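Local coordinates for protein Z5138 gene product (Escherichia coli, PDB 1XOU) that probably acts as the type III secretion chaperone CesAB, binding the secreted proteins EspA and EspB before their export, at residues E43-K46 / A51-K54. The protein carries 1 engineered substitution. Sequence-based numbering, arbitrary orientation.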
loop_
_atom_site.group_PDB
_atom_site.type_symbol
_atom_site.label_atom_id
_atom_site.label_comp_id
_atom_site.label_asym_id
_atom_site.label_seq_id
_atom_site.Cartn_x
_atom_site.Cartn_y
_atom_site.Cartn_z
ATOM N N GLU B 43 -13.249 -7.990 -23.119
ATOM C CA GLU B 43 -14.402 -8.066 -24.000
ATOM C C GLU B 43 -14.171 -7.246 -25.254
ATOM O O GLU B 43 -14.412 -7.726 -26.354
ATOM C CB GLU B 43 -15.650 -7.565 -23.281
ATOM C CG GLU B 43 -16.021 -8.403 -22.075
ATOM C CD GLU B 43 -16.226 -9.867 -22.430
ATOM O OE1 GLU B 43 -17.189 -10.180 -23.168
ATOM O OE2 GLU B 43 -15.419 -10.705 -21.973
ATOM N N LYS B 44 -13.688 -6.017 -25.098
ATOM C CA LYS B 44 -13.455 -5.168 -26.257
ATOM C C LYS B 44 -12.314 -5.706 -27.115
ATOM O O LYS B 44 -12.276 -5.471 -28.321
ATOM C CB LYS B 44 -13.163 -3.718 -25.827
ATOM C CG LYS B 44 -13.298 -2.699 -26.980
ATOM C CD LYS B 44 -13.189 -1.230 -26.532
ATOM C CE LYS B 44 -11.740 -0.800 -26.265
ATOM N NZ LYS B 44 -11.575 0.631 -25.833
ATOM N N ALA B 45 -11.394 -6.436 -26.494
ATOM C CA ALA B 45 -10.255 -7.007 -27.209
ATOM C C ALA B 45 -10.718 -8.098 -28.168
ATOM O O ALA B 45 -10.073 -8.349 -29.184
ATOM C CB ALA B 45 -9.237 -7.578 -26.221
ATOM N N LYS B 46 -11.830 -8.750 -27.835
ATOM C CA LYS B 46 -12.389 -9.805 -28.675
ATOM C C LYS B 46 -12.416 -9.336 -30.125
ATOM O O LYS B 46 -11.826 -9.957 -31.007
ATOM C CB LYS B 46 -13.826 -10.127 -28.259
ATOM C CG LYS B 46 -13.997 -10.907 -26.966
ATOM C CD LYS B 46 -15.488 -11.002 -26.625
ATOM C CE LYS B 46 -15.861 -12.265 -25.846
ATOM N NZ LYS B 46 -15.352 -12.294 -24.449
ATOM N N ALA B 51 -7.511 -2.714 -28.431
ATOM C CA ALA B 51 -7.740 -3.151 -27.063
ATOM C C ALA B 51 -6.806 -4.314 -26.733
ATOM O O ALA B 51 -6.216 -4.370 -25.657
ATOM C CB ALA B 51 -9.206 -3.580 -26.894
ATOM N N ALA B 52 -6.681 -5.243 -27.672
ATOM C CA ALA B 52 -5.832 -6.408 -27.486
ATOM C C ALA B 52 -4.393 -5.992 -27.203
ATOM O O ALA B 52 -3.743 -6.549 -26.322
ATOM C CB ALA B 52 -5.895 -7.293 -28.724
ATOM N N GLU B 53 -3.899 -5.011 -27.951
ATOM C CA GLU B 53 -2.539 -4.527 -27.771
ATOM C C GLU B 53 -2.377 -3.851 -26.404
ATOM O O GLU B 53 -1.318 -3.939 -25.779
ATOM C CB GLU B 53 -2.190 -3.551 -28.888
ATOM C CG GLU B 53 -0.764 -3.031 -28.838
ATOM C CD GLU B 53 0.279 -4.126 -29.061
ATOM O OE1 GLU B 53 1.496 -3.810 -29.000
ATOM O OE2 GLU B 53 -0.122 -5.294 -29.296
ATOM N N LYS B 54 -3.427 -3.168 -25.947
ATOM C CA LYS B 54 -3.408 -2.506 -24.649
ATOM C C LYS B 54 -3.324 -3.577 -23.573
ATOM O O LYS B 54 -2.440 -3.551 -22.721
ATOM C CB LYS B 54 -4.679 -1.660 -24.445
ATOM C CG LYS B 54 -4.632 -0.280 -25.120
ATOM C CD LYS B 54 -5.874 0.584 -24.828
ATOM C CE LYS B 54 -7.141 0.005 -25.477
ATOM N NZ LYS B 54 -8.400 0.820 -25.282
#
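The helical hairpin of this chaperone turns where helix 3-47 ends and helix 49-64 begins, and Ala-45 meets Ala-51 and Ala-52 just beside that turn. The short turn brings the backbones together, and the small methyl groups of the alanines allow the close approach. The CA atoms of Ala-45 and Ala-52 are 4.5 Å apart. CB of Ala-51 points at helix 3-47 and rests 3.6 Å from CA of Ala-45. CB of Ala-45 lies against the backbone of helix 49-64, 3.8 Å from N of Ala-52. The two methyls of Ala-45 and Ala-52 touch more loosely, with CB to CB at 4.2 Å. Lys-44 reaches across beside this apolar patch. With chi1 at -164° its chain sets off away from its own backbone N, and a bend at chi3 (77°) brings CE over the methyl of Ala-51, with CE to CB at 3.8 Å. Lys-54 also bends at chi3, and the two lysine side chains approach at a slant. Their like-charged NZ groups lie near each other, but both are donors and they are not bonded. Leu-41, earlier on helix 3-47, also touches Ala-51 and Lys-54. Lys-54 also packs on the backbone of the partner protein chain. Two helices joined by a short turn, with small residues packed beside it, make up the bend of a helical hairpin.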